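Local coordinates for metal-dependent phosphohydrolase, HDOD domain-containing (Geobacter sulfurreducens, PDB 3HC1), which is of unknown function but binds two iron(III) ions and, as an HDOD-domain protein, is probably related to the metal-dependent phosphohydrolases of the HD type, at residues D105-G110 with G155-N160; A127-L132 with A286-S291. All coordinates share one frame; numbering follows the deposited sequence. Where two conformers were deposited one is given.

Contact 1: residues D105-G110 with G155-N160; sequences DLFKTG and GEVFIN
Val157 is the residue that carries this contact: its CA–CB bond points toward the last turn of helix 82-108, and its two methyls go to two different residues there. Val157 CG2 meets the Phe107 ring obliquely, 3.6 Å from Phe107 CE2 and 3.7 Å from Phe107 CD2, with the two side chains crossing at about a right angle. Val157 CG1, placed opposite the backbone N by a chi1 of 172°, goes to Leu106 instead, where it comes within 3.8 Å of Leu106 O and 4.2 Å of Leu106 CG. All three residues are buried, and the touch is purely van der Waals. Replacing Val157 with an alanine would remove both methyls and would probably open a gap beside the Phe107 ring, leaving the ring freer to shift. Just beyond Leu106 and Phe107 the helix is closed off by Thr109, whose OG1 bonds to Asp105 O at 2.7 Å while Thr109 N reaches the same oxygen from the opposite face of its plane at 3.0 Å. That double grip probably helps hold the chain where it leaves the helix. Metal ligands are close by: Asp153, with its side chain about 6 Å from that of Val157, and His152, about 7 Å from that of Phe107, so the contact lies near the iron site without touching those two ligands. Helix 116-136 packs against the same residues, Trp120 meeting the Phe107 ring edge-to-face, Ser123 touching Phe107 and Leu119 packing on Val157; helices 82-108, 116-136 and 154-162 thus come together here.

Contact 2: residues A127-L132 with A286-S291; sequences ARIAKL and AELDSS
Glu287 O, in the residue just before the Leu288 that touches Ile129 and Leu132, is held by serine hydroxyl of its own helix: Ser291 OG donates to Glu287 O at 3.0 Å, tilted some way out of the carbonyl plane. A second bond, from Ser290 OG to Glu287 O across the opposite face, holds only for one of two modelled conformers and is less certain. The contact itself is made by hydrocarbon. Leu288 points at helix 116-136 and spreads its two methyls there: Leu288 CD1 lies 4.0 Å from Ile129 CG2, and Leu288 CD2 lies 3.8 Å from Leu132 CD1. Ile129 CG2 also sits 4.0 Å from Leu288 CD2, so this one methyl spans the fork of the leucine. It is put there by the torsion that carries CG1 back beside the backbone N (chi1 -73°) and leaves CG2 anti to that N. Leu132 instead lies alongside Leu288, the two side chains running past each other in opposite directions; since Leu132 was modelled in two conformers, this half of the contact is the less certain. Tyr240, on helix 229-243, touches Leu288, while Ala237 and Cys241 of that helix pack on Ile129. Beside the apolar patch, Glu287 forms a salt bridge with Arg136 further along helix 116-136. The chemistry therefore implies an apolar join between helices 281-302 and 116-136, flanked by one salt bridge.

In the fold
Running from the N terminus, the chain meets 105-110 first, at the end of helix 82-108, then 127-132 on the next helix, 116-136. Contact 1 closes when 155-160 comes back on helix 154-162, after a loop of 44 residues that contains His122, His152 and Asp153. Contact 2 closes much later, at 286-291 on the last helix, after 153 residues. The two therefore cross along the chain, with 127-132 falling within the span of contact 1. Their centres are about 25 Å apart on opposite sides of the chain's centre, and helix 116-136 connects them: it borders contact 1 and supplies one side of contact 2, tying the C-terminal helix to the iron-binding core.

Contact 1: residues D105-G110 with G155-N160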
loop_
_atom_site.group_PDB
_atom_site.type_symbol
_atom_site.label_atom_id
_atom_site.label_comp_id
_atom_site.label_asym_id
_atom_site.label_seq_id
_atom_site.Cartn_x
_atom_site.Cartn_y
_atom_site.Cartn_z
ATOM N N ASP A 105 -5.726 -11.378 4.359
ATOM C CA ASP A 105 -6.277 -11.791 5.662
ATOM C C ASP A 105 -6.178 -10.711 6.735
ATOM O O ASP A 105 -7.058 -10.586 7.560
ATOM C CB ASP A 105 -5.608 -13.080 6.175
ATOM C CG ASP A 105 -5.943 -14.272 5.326
ATOM O OD1 ASP A 105 -7.067 -14.331 4.799
ATOM O OD2 ASP A 105 -5.066 -15.144 5.159
ATOM N N LEU A 106 -5.118 -9.930 6.713
ATOM C CA LEU A 106 -5.007 -8.770 7.580
ATOM C C LEU A 106 -6.161 -7.769 7.415
ATOM O O LEU A 106 -6.646 -7.233 8.391
ATOM C CB LEU A 106 -3.688 -8.053 7.359
ATOM C CG LEU A 106 -3.533 -6.745 8.186
ATOM C CD1 LEU A 106 -3.328 -7.078 9.702
ATOM C CD2 LEU A 106 -2.363 -5.966 7.653
ATOM N N PHE A 107 -6.584 -7.546 6.182
ATOM C CA PHE A 107 -7.627 -6.582 5.878
ATOM C C PHE A 107 -9.049 -7.171 6.103
ATOM O O PHE A 107 -10.020 -6.437 6.239
ATOM C CB PHE A 107 -7.477 -6.100 4.417
ATOM C CG PHE A 107 -6.323 -5.171 4.183
ATOM C CD1 PHE A 107 -5.039 -5.662 4.078
ATOM C CD2 PHE A 107 -6.518 -3.796 4.089
ATOM C CE1 PHE A 107 -3.987 -4.841 3.835
ATOM C CE2 PHE A 107 -5.489 -2.968 3.824
ATOM C CZ PHE A 107 -4.197 -3.478 3.703
ATOM N N LYS A 108 -9.172 -8.500 6.106
ATOM C CA LYS A 108 -10.443 -9.190 6.309
ATOM C C LYS A 108 -10.736 -9.490 7.753
ATOM O O LYS A 108 -11.890 -9.629 8.112
ATOM C CB LYS A 108 -10.451 -10.580 5.653
ATOM C CG LYS A 108 -10.828 -10.668 4.258
ATOM C CD LYS A 108 -11.351 -12.128 3.934
ATOM C CE LYS A 108 -10.244 -13.222 4.062
ATOM N NZ LYS A 108 -10.359 -14.169 5.245
ATOM N N THR A 109 -9.691 -9.693 8.560
ATOM C CA THR A 109 -9.855 -10.284 9.894
ATOM C C THR A 109 -10.154 -9.200 10.950
ATOM O O THR A 109 -9.317 -8.773 11.736
ATOM C CB THR A 109 -8.628 -11.166 10.212
ATOM O OG1 THR A 109 -8.545 -12.158 9.178
ATOM C CG2 THR A 109 -8.753 -11.865 11.572
ATOM N N GLY A 110 -11.407 -8.762 10.952
ATOM C CA GLY A 110 -11.870 -7.739 11.872
ATOM C C GLY A 110 -13.130 -7.072 11.357
ATOM O O GLY A 110 -13.572 -7.308 10.223
ATOM N N GLY A 155 -1.658 1.191 9.449
ATOM C CA GLY A 155 -2.092 1.839 10.683
ATOM C C GLY A 155 -3.580 2.123 10.817
ATOM O O GLY A 155 -4.089 2.090 11.941
ATOM N N GLU A 156 -4.244 2.448 9.709
ATOM C CA GLU A 156 -5.714 2.662 9.685
ATOM C C GLU A 156 -6.408 1.339 9.854
ATOM O O GLU A 156 -7.465 1.275 10.469
ATOM C CB GLU A 156 -6.230 3.283 8.374
ATOM C CG GLU A 156 -5.788 4.643 8.048
ATOM C CD GLU A 156 -6.469 5.722 8.885
ATOM O OE1 GLU A 156 -6.444 5.603 10.112
ATOM O OE2 GLU A 156 -7.009 6.678 8.298
ATOM N N VAL A 157 -5.812 0.272 9.327
ATOM C CA VAL A 157 -6.327 -1.047 9.531
ATOM C C VAL A 157 -6.289 -1.362 11.005
ATOM O O VAL A 157 -7.260 -1.829 11.575
ATOM C CB VAL A 157 -5.564 -2.143 8.727
ATOM C CG1 VAL A 157 -6.050 -3.534 9.147
ATOM C CG2 VAL A 157 -5.823 -1.936 7.249
ATOM N N PHE A 158 -5.173 -1.053 11.642
ATOM C CA PHE A 158 -5.065 -1.271 13.069
ATOM C C PHE A 158 -6.074 -0.491 13.874
ATOM O O PHE A 158 -6.713 -1.049 14.749
ATOM C CB PHE A 158 -3.663 -0.902 13.562
ATOM C CG PHE A 158 -3.530 -0.997 15.037
ATOM C CD1 PHE A 158 -3.298 -2.221 15.622
ATOM C CD2 PHE A 158 -3.708 0.118 15.845
ATOM C CE1 PHE A 158 -3.194 -2.321 16.991
ATOM C CE2 PHE A 158 -3.606 0.002 17.205
ATOM C CZ PHE A 158 -3.361 -1.213 17.766
ATOM N N ILE A 159 -6.177 0.822 13.636
ATOM C CA ILE A 159 -7.062 1.638 14.433
ATOM C C ILE A 159 -8.527 1.186 14.203
ATOM O O ILE A 159 -9.316 1.143 15.163
ATOM C CB ILE A 159 -6.912 3.125 14.110
ATOM C CG1 ILE A 159 -5.475 3.596 14.404
ATOM C CG2 ILE A 159 -7.915 3.997 14.855
ATOM C CD1 ILE A 159 -5.249 5.003 13.940
ATOM N N ASN A 160 -8.858 0.901 12.934
ATOM C CA ASN A 160 -10.232 0.523 12.514
ATOM C C ASN A 160 -10.677 -0.766 13.208
ATOM O O ASN A 160 -11.783 -0.844 13.729
ATOM C CB ASN A 160 -10.332 0.380 10.984
ATOM C CG ASN A 160 -11.779 0.139 10.505
ATOM O OD1 ASN A 160 -12.742 0.779 10.982
ATOM N ND2 ASN A 160 -11.932 -0.772 9.578
#

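Contact 2: residues A127-L132 with A286-S291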
loop_
_atom_site.group_PDB
_atom_site.type_symbol
_atom_site.label_atom_id
_atom_site.label_comp_id
_atom_site.label_asym_id
_atom_site.label_seq_id
_atom_site.Cartn_x
_atom_site.Cartn_y
_atom_site.Cartn_z
ATOM N N ALA A 127 -1.002 0.408 -4.065
ATOM C CA ALA A 127 0.052 -0.530 -4.433
ATOM C C ALA A 127 0.245 -0.512 -5.954
ATOM O O ALA A 127 1.382 -0.385 -6.464
ATOM C CB ALA A 127 -0.282 -1.961 -3.960
ATOM N N ARG A 128 -0.855 -0.716 -6.674
ATOM C CA ARG A 128 -0.799 -0.911 -8.129
ATOM C C ARG A 128 -0.362 0.327 -8.874
ATOM O O ARG A 128 0.421 0.250 -9.839
ATOM C CB ARG A 128 -2.127 -1.399 -8.679
ATOM C CG ARG A 128 -2.411 -2.826 -8.357
ATOM C CD ARG A 128 -3.771 -3.309 -8.866
ATOM N NE ARG A 128 -3.958 -4.706 -8.540
ATOM C CZ ARG A 128 -5.011 -5.451 -8.863
ATOM N NH1 ARG A 128 -6.029 -4.953 -9.558
ATOM N NH2 ARG A 128 -5.024 -6.724 -8.508
ATOM N N ILE A 129 -0.900 1.474 -8.476
ATOM C CA ILE A 129 -0.524 2.743 -9.096
ATOM C C ILE A 129 0.907 3.107 -8.757
ATOM O O ILE A 129 1.653 3.565 -9.640
ATOM C CB ILE A 129 -1.511 3.899 -8.718
ATOM C CG1 ILE A 129 -2.808 3.636 -9.496
ATOM C CG2 ILE A 129 -0.893 5.313 -9.064
ATOM C CD1 ILE A 129 -3.985 4.347 -9.067
ATOM N N ALA A 130 1.303 2.921 -7.494
ATOM C CA ALA A 130 2.687 3.184 -7.124
ATOM C C ALA A 130 3.645 2.301 -7.952
ATOM O O ALA A 130 4.690 2.785 -8.375
ATOM C CB ALA A 130 2.909 2.989 -5.686
ATOM N N LYS A 131 3.261 1.061 -8.215
ATOM C CA LYS A 131 4.088 0.198 -9.025
ATOM C C LYS A 131 4.153 0.715 -10.442
ATOM O O LYS A 131 5.250 0.745 -10.998
ATOM C CB LYS A 131 3.663 -1.244 -9.015
ATOM C CG LYS A 131 4.779 -2.163 -9.561
ATOM C CD LYS A 131 4.340 -3.593 -9.675
ATOM C CE LYS A 131 5.454 -4.465 -10.290
ATOM N NZ LYS A 131 4.973 -5.846 -10.634
ATOM N N LEU A 132 3.004 1.133 -11.017
ATOM C CA LEU A 132 2.986 1.678 -12.390
ATOM C C LEU A 132 3.995 2.821 -12.516
ATOM O O LEU A 132 4.772 2.874 -13.505
ATOM C CB LEU A 132 1.596 2.159 -12.806
ATOM C CG LEU A 132 0.515 1.106 -13.058
ATOM C CD1 LEU A 132 -0.866 1.761 -13.058
ATOM C CD2 LEU A 132 0.781 0.317 -14.358
ATOM N N ALA A 286 -1.533 11.630 -17.300
ATOM C CA ALA A 286 -2.508 11.396 -18.353
ATOM C C ALA A 286 -2.860 9.943 -18.519
ATOM O O ALA A 286 -4.085 9.598 -18.642
ATOM C CB ALA A 286 -2.074 12.003 -19.669
ATOM N N GLU A 287 -1.834 9.090 -18.496
ATOM C CA GLU A 287 -2.034 7.631 -18.584
ATOM C C GLU A 287 -2.869 7.076 -17.434
ATOM O O GLU A 287 -3.779 6.243 -17.633
ATOM C CB GLU A 287 -0.688 6.894 -18.640
ATOM C CG GLU A 287 -0.857 5.400 -18.784
ATOM C CD GLU A 287 0.433 4.622 -18.659
ATOM O OE1 GLU A 287 1.536 5.221 -18.610
ATOM O OE2 GLU A 287 0.334 3.388 -18.658
ATOM N N LEU A 288 -2.517 7.479 -16.215
ATOM C CA LEU A 288 -3.292 7.059 -15.030
ATOM C C LEU A 288 -4.769 7.434 -15.182
ATOM O O LEU A 288 -5.675 6.599 -15.017
ATOM C CB LEU A 288 -2.687 7.668 -13.758
ATOM C CG LEU A 288 -1.310 7.044 -13.377
ATOM C CD1 LEU A 288 -0.728 7.833 -12.225
ATOM C CD2 LEU A 288 -1.371 5.529 -13.078
ATOM N N ASP A 289 -4.997 8.695 -15.535
ATOM C CA ASP A 289 -6.339 9.210 -15.660
ATOM C C ASP A 289 -7.105 8.461 -16.750
ATOM O O ASP A 289 -8.303 8.191 -16.610
ATOM C CB ASP A 289 -6.281 10.691 -15.999
ATOM C CG ASP A 289 -6.000 11.557 -14.805
ATOM O OD1 ASP A 289 -5.910 11.038 -13.652
ATOM O OD2 ASP A 289 -5.887 12.779 -15.026
ATOM N N SER A 290 -6.420 8.103 -17.833
ATOM C CA SER A 290 -7.057 7.320 -18.897
ATOM C C SER A 290 -7.408 5.884 -18.461
ATOM O O SER A 290 -8.262 5.241 -19.054
ATOM C CB SER A 290 -6.184 7.282 -20.159
ATOM O OG SER A 290 -5.187 6.276 -20.073
ATOM N N SER A 291 -6.764 5.361 -17.433
ATOM C CA SER A 291 -7.050 3.968 -17.040
ATOM C C SER A 291 -7.621 3.740 -15.629
ATOM O O SER A 291 -7.883 2.568 -15.220
ATOM C CB SER A 291 -5.790 3.122 -17.261
ATOM O OG SER A 291 -4.749 3.666 -16.519
#